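Local atomic coordinates of methyltransferase-like protein (Saccharopolyspora spinosa, PDB entry 4PNE), a protein that catalyses a [4+2] cycloaddition in spinosyn biosynthesis on a fold resembling that of S-adenosylmethionine-dependent methyltransferases. Residues A59-Y64 and R79-V84; W165-L170 and G194-V199; F250-A255 and C281-Y286. All coordinates share one frame; numbering follows the deposited sequence.

Contact 1: residues A59-Y64 and R79-V84; sequences AIHHGY and RLTDLV. With SAH (S-adenosyl-L-homocysteine), chain C.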
loop_
_atom_site.group_PDB
_atom_site.type_symbol
_atom_site.label_atom_id
_atom_site.label_comp_id
_atom_site.label_asym_id
_atom_site.label_seq_id
_atom_site.Cartn_x
_atom_site.Cartn_y
_atom_site.Cartn_z
ATOM N N ALA A 59 -8.179 -5.158 2.302
ATOM C CA ALA A 59 -6.777 -4.741 2.230
ATOM C C ALA A 59 -6.166 -5.149 0.887
ATOM O O ALA A 59 -6.380 -6.254 0.410
ATOM C CB ALA A 59 -5.980 -5.357 3.381
ATOM N N ILE A 60 -5.406 -4.260 0.262
ATOM C CA ILE A 60 -4.676 -4.565 -0.945
ATOM C C ILE A 60 -3.182 -4.486 -0.631
ATOM O O ILE A 60 -2.417 -3.732 -1.221
ATOM C CB ILE A 60 -5.050 -3.621 -2.075
ATOM C CG1 ILE A 60 -6.572 -3.396 -2.104
ATOM C CG2 ILE A 60 -4.552 -4.193 -3.407
ATOM C CD1 ILE A 60 -7.034 -2.346 -3.130
ATOM N N HIS A 61 -2.784 -5.298 0.329
ATOM C CA HIS A 61 -1.373 -5.456 0.655
ATOM C C HIS A 61 -1.151 -6.885 1.168
ATOM O O HIS A 61 -2.110 -7.601 1.490
ATOM C CB HIS A 61 -0.923 -4.379 1.658
ATOM C CG HIS A 61 -1.609 -4.430 2.992
ATOM N ND1 HIS A 61 -2.373 -3.375 3.451
ATOM C CD2 HIS A 61 -1.641 -5.370 3.968
ATOM C CE1 HIS A 61 -2.847 -3.670 4.650
ATOM N NE2 HIS A 61 -2.414 -4.872 4.990
ATOM N N HIS A 62 0.107 -7.296 1.203
ATOM C CA HIS A 62 0.488 -8.655 1.603
ATOM C C HIS A 62 0.131 -8.937 3.055
ATOM O O HIS A 62 0.109 -8.023 3.901
ATOM C CB HIS A 62 1.987 -8.848 1.419
ATOM C CG HIS A 62 2.390 -9.197 0.020
ATOM N ND1 HIS A 62 1.780 -8.669 -1.100
ATOM C CD2 HIS A 62 3.363 -10.018 -0.433
ATOM C CE1 HIS A 62 2.333 -9.189 -2.180
ATOM N NE2 HIS A 62 3.310 -9.999 -1.806
ATOM N N GLY A 63 -0.095 -10.196 3.369
ATOM C CA GLY A 63 -0.275 -10.606 4.746
ATOM C C GLY A 63 1.057 -10.832 5.438
ATOM O O GLY A 63 2.075 -11.125 4.792
ATOM N N TYR A 64 1.012 -10.767 6.760
ATOM C CA TYR A 64 2.144 -11.053 7.637
ATOM C C TYR A 64 1.719 -12.153 8.598
ATOM O O TYR A 64 0.730 -12.013 9.328
ATOM C CB TYR A 64 2.552 -9.774 8.382
ATOM C CG TYR A 64 3.649 -9.859 9.407
ATOM C CD1 TYR A 64 3.425 -10.423 10.650
ATOM C CD2 TYR A 64 4.898 -9.344 9.140
ATOM C CE1 TYR A 64 4.416 -10.476 11.601
ATOM C CE2 TYR A 64 5.913 -9.384 10.085
ATOM C CZ TYR A 64 5.666 -9.960 11.313
ATOM O OH TYR A 64 6.662 -9.999 12.254
ATOM N N ARG A 79 -2.936 -8.086 10.239
ATOM C CA ARG A 79 -1.785 -8.081 11.131
ATOM C C ARG A 79 -0.765 -7.071 10.639
ATOM O O ARG A 79 -0.167 -6.330 11.436
ATOM C CB ARG A 79 -1.176 -9.480 11.201
ATOM C CG ARG A 79 0.073 -9.591 12.026
ATOM C CD ARG A 79 -0.184 -9.231 13.454
ATOM N NE ARG A 79 1.019 -9.478 14.250
ATOM C CZ ARG A 79 1.475 -8.692 15.221
ATOM N NH1 ARG A 79 0.831 -7.576 15.561
ATOM N NH2 ARG A 79 2.586 -9.036 15.863
ATOM N N LEU A 80 -0.536 -7.040 9.343
ATOM C CA LEU A 80 0.401 -6.088 8.786
ATOM C C LEU A 80 -0.083 -4.676 9.072
ATOM O O LEU A 80 0.678 -3.818 9.525
ATOM C CB LEU A 80 0.598 -6.312 7.303
ATOM C CG LEU A 80 1.646 -5.357 6.715
ATOM C CD1 LEU A 80 3.059 -5.589 7.303
ATOM C CD2 LEU A 80 1.725 -5.503 5.245
ATOM N N THR A 81 -1.353 -4.428 8.840
ATOM C CA THR A 81 -1.919 -3.116 9.145
ATOM C C THR A 81 -1.635 -2.705 10.588
ATOM O O THR A 81 -1.220 -1.557 10.853
ATOM C CB THR A 81 -3.439 -3.110 8.875
ATOM O OG1 THR A 81 -3.658 -3.238 7.465
ATOM C CG2 THR A 81 -4.112 -1.795 9.339
ATOM N N ASP A 82 -1.867 -3.635 11.516
ATOM C CA ASP A 82 -1.669 -3.372 12.949
ATOM C C ASP A 82 -0.213 -3.062 13.278
ATOM O O ASP A 82 0.092 -2.164 14.089
ATOM C CB ASP A 82 -2.135 -4.564 13.781
ATOM C CG ASP A 82 -3.646 -4.794 13.706
ATOM O OD1 ASP A 82 -4.368 -3.890 13.235
ATOM O OD2 ASP A 82 -4.107 -5.887 14.131
ATOM N N LEU A 83 0.700 -3.765 12.636
ATOM C CA LEU A 83 2.126 -3.495 12.819
ATOM C C LEU A 83 2.491 -2.095 12.339
ATOM O O LEU A 83 3.235 -1.386 13.000
ATOM C CB LEU A 83 2.980 -4.502 12.050
ATOM C CG LEU A 83 2.919 -5.910 12.591
ATOM C CD1 LEU A 83 3.563 -6.870 11.601
ATOM C CD2 LEU A 83 3.675 -5.949 13.940
ATOM N N VAL A 84 1.949 -1.699 11.200
ATOM C CA VAL A 84 2.214 -0.386 10.678
ATOM C C VAL A 84 1.612 0.686 11.616
ATOM O O VAL A 84 2.252 1.684 11.926
ATOM C CB VAL A 84 1.677 -0.239 9.249
ATOM C CG1 VAL A 84 1.773 1.229 8.759
ATOM C CG2 VAL A 84 2.474 -1.162 8.335
HETATM N N SAH C . -2.606 1.139 1.055
HETATM C CA SAH C . -3.741 0.359 0.551
HETATM C CB SAH C . -3.729 0.136 -0.959
HETATM C CG SAH C . -2.438 -0.283 -1.617
HETATM S SD SAH C . -2.704 -0.665 -3.355
HETATM C C SAH C . -3.794 -0.960 1.271
HETATM O O SAH C . -4.812 -1.627 1.227
HETATM O OXT SAH C . -2.840 -1.307 1.973
HETATM C "C5'" SAH C . -1.920 0.815 -4.044
HETATM C "C4'" SAH C . -2.724 2.091 -3.839
HETATM O "O4'" SAH C . -1.933 3.215 -4.203
HETATM C "C3'" SAH C . -3.977 2.182 -4.691
HETATM O "O3'" SAH C . -5.004 2.629 -3.824
HETATM C "C2'" SAH C . -3.624 3.211 -5.753
HETATM O "O2'" SAH C . -4.706 3.930 -6.341
HETATM C "C1'" SAH C . -2.682 4.122 -4.968
HETATM N N9 SAH C . -1.843 4.963 -5.842
HETATM C C8 SAH C . -1.081 4.633 -6.915
HETATM N N7 SAH C . -0.521 5.748 -7.437
HETATM C C5 SAH C . -0.942 6.796 -6.703
HETATM C C6 SAH C . -0.714 8.154 -6.785
HETATM N N6 SAH C . 0.077 8.670 -7.714
HETATM N N1 SAH C . -1.274 8.973 -5.872
HETATM C C2 SAH C . -2.091 8.480 -4.875
HETATM N N3 SAH C . -2.364 7.144 -4.813
HETATM C C4 SAH C . -1.768 6.317 -5.701
#

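Contact 2: residues W165-L170 and G194-V199; sequences WAMQSL and GVTEVV. With SAH (S-adenosyl-L-homocysteine), chain C.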
loop_
_atom_site.group_PDB
_atom_site.type_symbol
_atom_site.label_atom_id
_atom_site.label_comp_id
_atom_site.label_asym_id
_atom_site.label_seq_id
_atom_site.Cartn_x
_atom_site.Cartn_y
_atom_site.Cartn_z
ATOM N N TRP A 165 1.134 6.977 6.048
ATOM C CA TRP A 165 1.363 5.618 5.570
ATOM C C TRP A 165 1.628 5.627 4.055
ATOM O O TRP A 165 0.996 6.365 3.322
ATOM C CB TRP A 165 0.171 4.719 5.808
ATOM C CG TRP A 165 -0.249 4.526 7.184
ATOM C CD1 TRP A 165 0.514 4.695 8.305
ATOM C CD2 TRP A 165 -1.553 4.155 7.632
ATOM N NE1 TRP A 165 -0.227 4.395 9.421
ATOM C CE2 TRP A 165 -1.500 4.066 9.029
ATOM C CE3 TRP A 165 -2.756 3.838 6.977
ATOM C CZ2 TRP A 165 -2.609 3.738 9.792
ATOM C CZ3 TRP A 165 -3.843 3.483 7.731
ATOM C CH2 TRP A 165 -3.773 3.430 9.117
ATOM N N ALA A 166 2.474 4.710 3.578
ATOM C CA ALA A 166 2.482 4.345 2.168
ATOM C C ALA A 166 2.643 2.839 2.145
ATOM O O ALA A 166 3.765 2.333 2.102
ATOM C CB ALA A 166 3.582 5.042 1.385
ATOM N N MET A 167 1.508 2.152 2.258
ATOM C CA MET A 167 1.456 0.702 2.260
ATOM C C MET A 167 1.231 0.231 0.849
ATOM O O MET A 167 0.117 0.297 0.357
ATOM C CB MET A 167 0.369 0.214 3.212
ATOM C CG MET A 167 0.738 0.260 4.677
ATOM S SD MET A 167 -0.435 -0.641 5.760
ATOM C CE MET A 167 -1.558 0.712 5.990
ATOM N N GLN A 168 2.347 -0.146 0.211
ATOM C CA GLN A 168 2.437 -0.625 -1.167
ATOM C C GLN A 168 1.866 0.359 -2.195
ATOM O O GLN A 168 1.136 -0.012 -3.121
ATOM C CB GLN A 168 1.783 -2.002 -1.311
ATOM C CG GLN A 168 2.621 -3.100 -0.770
ATOM C CD GLN A 168 1.922 -4.449 -0.833
ATOM O OE1 GLN A 168 1.783 -5.125 0.184
ATOM N NE2 GLN A 168 1.410 -4.801 -2.000
ATOM N N SER A 169 2.177 1.636 -2.014
ATOM C CA SER A 169 1.756 2.645 -2.984
ATOM C C SER A 169 2.910 3.336 -3.723
ATOM O O SER A 169 2.759 3.681 -4.886
ATOM C CB SER A 169 0.882 3.683 -2.299
ATOM O OG SER A 169 1.620 4.327 -1.296
ATOM N N LEU A 170 4.069 3.531 -3.088
ATOM C CA LEU A 170 5.120 4.327 -3.724
ATOM C C LEU A 170 5.624 3.712 -5.021
ATOM O O LEU A 170 5.928 4.423 -5.973
ATOM C CB LEU A 170 6.302 4.519 -2.755
ATOM C CG LEU A 170 6.025 5.366 -1.516
ATOM C CD1 LEU A 170 7.222 5.414 -0.620
ATOM C CD2 LEU A 170 5.637 6.771 -1.935
ATOM N N GLY A 194 5.363 5.586 7.679
ATOM C CA GLY A 194 5.518 4.149 7.621
ATOM C C GLY A 194 5.284 3.667 6.217
ATOM O O GLY A 194 4.238 3.966 5.650
ATOM N N VAL A 195 6.248 2.934 5.676
ATOM C CA VAL A 195 6.217 2.402 4.327
ATOM C C VAL A 195 6.286 0.889 4.311
ATOM O O VAL A 195 7.133 0.302 4.988
ATOM C CB VAL A 195 7.406 2.935 3.495
ATOM C CG1 VAL A 195 7.515 2.301 2.094
ATOM C CG2 VAL A 195 7.420 4.473 3.460
ATOM N N THR A 196 5.416 0.243 3.532
ATOM C CA THR A 196 5.622 -1.163 3.239
ATOM C C THR A 196 5.683 -1.366 1.763
ATOM O O THR A 196 5.075 -0.626 0.964
ATOM C CB THR A 196 4.576 -2.074 3.867
ATOM O OG1 THR A 196 3.315 -1.929 3.207
ATOM C CG2 THR A 196 4.407 -1.781 5.348
ATOM N N GLU A 197 6.445 -2.383 1.373
ATOM C CA GLU A 197 6.563 -2.620 -0.033
ATOM C C GLU A 197 7.006 -4.034 -0.326
ATOM O O GLU A 197 7.754 -4.668 0.458
ATOM C CB GLU A 197 7.522 -1.612 -0.648
ATOM C CG GLU A 197 7.370 -1.451 -2.121
ATOM C CD GLU A 197 5.924 -1.213 -2.561
ATOM O OE1 GLU A 197 5.511 -0.025 -2.516
ATOM O OE2 GLU A 197 5.276 -2.196 -2.972
ATOM N N VAL A 198 6.513 -4.526 -1.457
ATOM C CA VAL A 198 7.059 -5.702 -2.133
ATOM C C VAL A 198 8.352 -5.325 -2.832
ATOM O O VAL A 198 8.363 -4.399 -3.644
ATOM C CB VAL A 198 6.049 -6.283 -3.164
ATOM C CG1 VAL A 198 6.623 -7.463 -3.917
ATOM C CG2 VAL A 198 4.736 -6.672 -2.468
ATOM N N VAL A 199 9.430 -6.022 -2.502
ATOM C CA VAL A 199 10.766 -5.724 -3.036
ATOM C C VAL A 199 11.419 -6.958 -3.655
ATOM O O VAL A 199 10.998 -8.069 -3.436
ATOM C CB VAL A 199 11.711 -5.169 -1.952
ATOM C CG1 VAL A 199 11.213 -3.825 -1.448
ATOM C CG2 VAL A 199 11.858 -6.140 -0.780
HETATM N N SAH C . -2.606 1.139 1.055
HETATM C CA SAH C . -3.741 0.359 0.551
HETATM C CB SAH C . -3.729 0.136 -0.959
HETATM C CG SAH C . -2.438 -0.283 -1.617
HETATM S SD SAH C . -2.704 -0.665 -3.355
HETATM C C SAH C . -3.794 -0.960 1.271
HETATM O O SAH C . -4.812 -1.627 1.227
HETATM O OXT SAH C . -2.840 -1.307 1.973
HETATM C "C5'" SAH C . -1.920 0.815 -4.044
HETATM C "C4'" SAH C . -2.724 2.091 -3.839
HETATM O "O4'" SAH C . -1.933 3.215 -4.203
HETATM C "C3'" SAH C . -3.977 2.182 -4.691
HETATM O "O3'" SAH C . -5.004 2.629 -3.824
HETATM C "C2'" SAH C . -3.624 3.211 -5.753
HETATM O "O2'" SAH C . -4.706 3.930 -6.341
HETATM C "C1'" SAH C . -2.682 4.122 -4.968
HETATM N N9 SAH C . -1.843 4.963 -5.842
HETATM C C8 SAH C . -1.081 4.633 -6.915
HETATM N N7 SAH C . -0.521 5.748 -7.437
HETATM C C5 SAH C . -0.942 6.796 -6.703
HETATM C C6 SAH C . -0.714 8.154 -6.785
HETATM N N6 SAH C . 0.077 8.670 -7.714
HETATM N N1 SAH C . -1.274 8.973 -5.872
HETATM C C2 SAH C . -2.091 8.480 -4.875
HETATM N N3 SAH C . -2.364 7.144 -4.813
HETATM C C4 SAH C . -1.768 6.317 -5.701
HETATM O O HOH W 1 4.753 2.246 -0.609
HETATM O O HOH W 2 2.824 -3.633 -4.311
#

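Contact 3: residues F250-A255 and C281-Y286; sequences FMPQFA and CDYEKY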
loop_
_atom_site.group_PDB
_atom_site.type_symbol
_atom_site.label_atom_id
_atom_site.label_comp_id
_atom_site.label_asym_id
_atom_site.label_seq_id
_atom_site.Cartn_x
_atom_site.Cartn_y
_atom_site.Cartn_z
ATOM N N PHE A 250 1.830 -15.136 1.159
ATOM C CA PHE A 250 0.774 -14.373 0.504
ATOM C C PHE A 250 0.512 -14.776 -0.942
ATOM O O PHE A 250 -0.650 -15.070 -1.302
ATOM C CB PHE A 250 1.033 -12.850 0.546
ATOM C CG PHE A 250 -0.068 -12.067 -0.133
ATOM C CD1 PHE A 250 0.107 -11.605 -1.418
ATOM C CD2 PHE A 250 -1.287 -11.910 0.465
ATOM C CE1 PHE A 250 -0.926 -10.963 -2.084
ATOM C CE2 PHE A 250 -2.314 -11.290 -0.204
ATOM C CZ PHE A 250 -2.121 -10.819 -1.467
ATOM N N MET A 251 1.520 -14.743 -1.802
ATOM C CA MET A 251 1.242 -14.987 -3.219
ATOM C C MET A 251 0.625 -16.371 -3.446
ATOM O O MET A 251 -0.361 -16.473 -4.177
ATOM C CB MET A 251 2.478 -14.820 -4.090
ATOM C CG MET A 251 2.947 -13.388 -4.246
ATOM S SD MET A 251 1.748 -12.283 -4.954
ATOM C CE MET A 251 1.512 -12.958 -6.600
ATOM N N PRO A 252 1.151 -17.424 -2.826
ATOM C CA PRO A 252 0.519 -18.723 -3.096
ATOM C C PRO A 252 -0.927 -18.740 -2.627
ATOM O O PRO A 252 -1.802 -19.268 -3.343
ATOM C CB PRO A 252 1.373 -19.720 -2.288
ATOM C CG PRO A 252 2.616 -19.006 -1.981
ATOM C CD PRO A 252 2.354 -17.547 -1.989
ATOM N N GLN A 253 -1.209 -18.154 -1.466
ATOM C CA GLN A 253 -2.545 -18.251 -0.903
ATOM C C GLN A 253 -3.499 -17.359 -1.677
ATOM O O GLN A 253 -4.623 -17.787 -2.004
ATOM C CB GLN A 253 -2.574 -17.904 0.590
ATOM C CG GLN A 253 -1.845 -18.942 1.439
ATOM C CD GLN A 253 -2.166 -18.900 2.931
ATOM O OE1 GLN A 253 -3.119 -18.260 3.376
ATOM N NE2 GLN A 253 -1.349 -19.604 3.714
ATOM N N PHE A 254 -3.077 -16.152 -2.024
ATOM C CA PHE A 254 -3.960 -15.279 -2.790
ATOM C C PHE A 254 -4.237 -15.860 -4.177
ATOM O O PHE A 254 -5.374 -15.797 -4.641
ATOM C CB PHE A 254 -3.373 -13.872 -2.908
ATOM C CG PHE A 254 -4.263 -12.924 -3.651
ATOM C CD1 PHE A 254 -5.336 -12.362 -3.018
ATOM C CD2 PHE A 254 -4.033 -12.633 -4.986
ATOM C CE1 PHE A 254 -6.205 -11.521 -3.700
ATOM C CE2 PHE A 254 -4.892 -11.786 -5.681
ATOM C CZ PHE A 254 -5.958 -11.231 -5.039
ATOM N N ALA A 255 -3.238 -16.471 -4.813
ATOM C CA ALA A 255 -3.408 -17.075 -6.132
ATOM C C ALA A 255 -4.446 -18.178 -6.086
ATOM O O ALA A 255 -5.275 -18.294 -6.985
ATOM C CB ALA A 255 -2.089 -17.621 -6.663
ATOM N N CYS A 281 -1.441 -15.735 -10.906
ATOM C CA CYS A 281 -1.492 -17.187 -10.813
ATOM C C CYS A 281 -0.210 -17.849 -11.322
ATOM O O CYS A 281 0.037 -19.009 -11.022
ATOM C CB CYS A 281 -2.711 -17.706 -11.560
ATOM S SG CYS A 281 -4.246 -17.394 -10.618
ATOM N N ASP A 282 0.588 -17.108 -12.086
ATOM C CA ASP A 282 1.906 -17.552 -12.518
ATOM C C ASP A 282 2.996 -17.256 -11.476
ATOM O O ASP A 282 4.175 -17.298 -11.811
ATOM C CB ASP A 282 2.268 -16.873 -13.848
ATOM C CG ASP A 282 3.212 -17.702 -14.729
ATOM O OD1 ASP A 282 3.235 -18.952 -14.654
ATOM O OD2 ASP A 282 3.935 -17.075 -15.527
ATOM N N TYR A 283 2.618 -17.022 -10.213
ATOM C CA TYR A 283 3.594 -16.589 -9.192
ATOM C C TYR A 283 4.777 -17.545 -9.030
ATOM O O TYR A 283 5.827 -17.148 -8.587
ATOM C CB TYR A 283 2.921 -16.404 -7.820
ATOM C CG TYR A 283 2.549 -17.709 -7.180
ATOM C CD1 TYR A 283 3.417 -18.356 -6.317
ATOM C CD2 TYR A 283 1.353 -18.327 -7.484
ATOM C CE1 TYR A 283 3.083 -19.568 -5.745
ATOM C CE2 TYR A 283 1.017 -19.541 -6.928
ATOM C CZ TYR A 283 1.890 -20.159 -6.057
ATOM O OH TYR A 283 1.557 -21.376 -5.499
ATOM N N GLU A 284 4.617 -18.821 -9.353
ATOM C CA GLU A 284 5.740 -19.739 -9.186
ATOM C C GLU A 284 6.928 -19.362 -10.047
ATOM O O GLU A 284 8.064 -19.746 -9.727
ATOM C CB GLU A 284 5.316 -21.188 -9.485
ATOM C CG GLU A 284 4.519 -21.814 -8.335
ATOM C CD GLU A 284 4.332 -23.306 -8.477
ATOM O OE1 GLU A 284 4.411 -23.813 -9.619
ATOM O OE2 GLU A 284 4.075 -23.960 -7.441
ATOM N N LYS A 285 6.713 -18.627 -11.130
ATOM C CA LYS A 285 7.847 -18.228 -11.971
ATOM C C LYS A 285 8.725 -17.141 -11.352
ATOM O O LYS A 285 9.865 -16.997 -11.753
ATOM C CB LYS A 285 7.367 -17.734 -13.333
ATOM C CG LYS A 285 6.522 -18.721 -14.108
ATOM C CD LYS A 285 7.320 -19.917 -14.587
ATOM C CE LYS A 285 6.431 -20.862 -15.397
ATOM N NZ LYS A 285 7.187 -21.925 -16.099
ATOM N N TYR A 286 8.234 -16.401 -10.359
ATOM C CA TYR A 286 9.012 -15.261 -9.866
ATOM C C TYR A 286 8.930 -14.962 -8.387
ATOM O O TYR A 286 9.797 -14.254 -7.883
ATOM C CB TYR A 286 8.600 -13.988 -10.619
ATOM C CG TYR A 286 7.126 -13.675 -10.492
ATOM C CD1 TYR A 286 6.221 -14.225 -11.369
ATOM C CD2 TYR A 286 6.640 -12.863 -9.477
ATOM C CE1 TYR A 286 4.848 -13.980 -11.246
ATOM C CE2 TYR A 286 5.288 -12.610 -9.345
ATOM C CZ TYR A 286 4.389 -13.171 -10.227
ATOM O OH TYR A 286 3.025 -12.913 -10.095
HETATM O O HOH W 3 -1.417 -21.381 -4.922
#

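Contact 1: residues A59-Y64 and R79-V84
Leu83 meets the Tyr64 ring squarely over its face: its CD1 lies 3.5 Å from the ring centroid and only 2° off the normal, a nearly ideal CH-pi contact in which the two side chains cross at about a right angle. Arg79, one turn back on the helix, runs beside the same ring and in the same direction. Its aliphatic part does the touching, with CG 3.7 Å from Tyr64 CD1, and the guanidinium plane stands 86° from the ring plane. The charged end is held by a salt bridge to Glu66. Leu80 fills the inner part of the contact, its CB 4.1 Å from Tyr64 CB and its CD2 3.6 Å from His61 CD2, where the imidazole is met obliquely. The same methyl sits close to His62 O, a buried carbonyl for which the model offers no polar partner.

The helix carrying these residues, 73-88, packs against the sheet of a Rossmann-like methyltransferase fold, and the loop 59-64 before it closes over the carboxylate end of S-adenosyl-L-homocysteine. In His61, chi1 of 63° swings CG over the backbone, and the turn about chi2 then points ND1 at the ligand: ND1 donates to OXT of S-adenosyl-L-homocysteine over 2.6 Å, nearly straight. Ile60 N grips the other oxygen, O of the same carboxylate, at 2.9 Å. On the helix side, the His61 ring presents its edge to Thr81, whose OG1 is 3.0 Å from CE1 of His61. His61 NE2 is hydrogen-bonded to Ala77 O, and this bond and that of ND1 together fix the ring's rotation.

Contact 2: residues W165-L170 and G194-V199
Ala166 is bonded through both its peptide N and its O to the neighbouring strand. Its N donates to Gly194 O over 2.8 Å, and its O accepts from Thr196 N. Beyond the last bridge pair, Met167 with Thr196, one further bond is made: Gln168 N reaches Thr196 O at 2.9 Å. Met167 O, in turn, accepts from the amino N of S-adenosyl-L-homocysteine at 2.9 Å.

Where the first strand ends, Glu197 bends at chi2 (50°) and brings its carboxylate back beside Gln168, the amide and carboxylate planes 66° apart. Water 1 accepts from Leu170 N at 2.9 Å and lies within bonding distance of Ala166 O and Glu197 OE1. Water 2 links Gln168 NE2 to Glu197 OE2, and that oxygen also accepts from Val198 N on its anti side at 3.0 Å; Gln168 NE2 is hydrogen-bonded as well to a bound malonate ion, probably from the crystallisation liquor. Tyr292 OH, on strand 290-298, bonds to both Gln168 OE1 and Thr196 OG1; Gln168 OE1 also accepts from His62 N. Apolar contact is slight, chiefly Leu170 CD1 against Val195 CG1 at 4.1 Å.

The segment axes run 4.6 Å apart and 9° from parallel, joining strands 161-167 and 191-200 at the centre of the sheet; binding of S-adenosyl-L-homocysteine at the C-terminal end of a parallel strand is typical of the Rossmann-like methyltransferase fold.

Contact 3: residues F250-A255 and C281-Y286
Tyr283 lays one face of its ring against the start of helix 250-260, and apolar contacts make up most of the interface. Pro252 CA stands over that face as a CH-pi partner, 3.9 Å from the ring centroid and 25° off the normal, displaced toward the rim. The pyrrolidine ring continues the contact along the phenol end, crossing the tyrosine at about a right angle with its CB 3.8 Å from Tyr283 CZ. Ala255, one turn further on, reaches the other side of the ring perimeter: its CB is 3.6 Å from Tyr283 CD2, approaching obliquely. Met251 completes the group. Bent at both chi2 and chi3, it brings CE to 3.9 Å from Tyr283 CB, and the two side chains run antiparallel alongside one another. At the far end of the seam, Cys281 SG makes van der Waals contact with Ala255 O.

The contact joins a helix start to the turn that follows helix 271-281 and leads into strand 290-298. It belongs to the helical part beside the Rossmann-like sheet, its centre about 18 Å from that of the chain. The bond from CA to CB of Tyr283 already points at the helix, and chi1 of 72° carries the ring on over it, while Glu284 CG backs the opposite face of the ring.

Polar interactions are sparse, and no direct hydrogen bond spans the segments. Water 3 bridges them instead, donating to Pro252 O at 2.7 Å and lying 3.0 Å from Tyr283 OH. Tyr286 OH is hydrogen-bonded to Ala279 O and also packs against Met251, whose CE is 3.8 Å away.

How the contacts relate
Contact 2 is the core of the set: ten of its eleven touching residues are buried, and backbone hydrogen bonds between parallel strands hold it. Contacts 1 and 3 are only partly buried and rely on side-chain packing, with CH-pi contacts to a tyrosine in each, but neither has a clear hydrogen bond across its segments. Contacts 1 and 2 share the bound S-adenosyl-L-homocysteine, the first gripping its carboxylate and the second its amino group, and Val84 CG2 packs on Thr196 CG2 at 3.6 Å. Contact 3 lies outside that site, its centre about 18 Å from that of contact 1, yet His62 CE1 meets Phe250 CD1 at 3.4 Å. Contacts 2 and 3 do not touch.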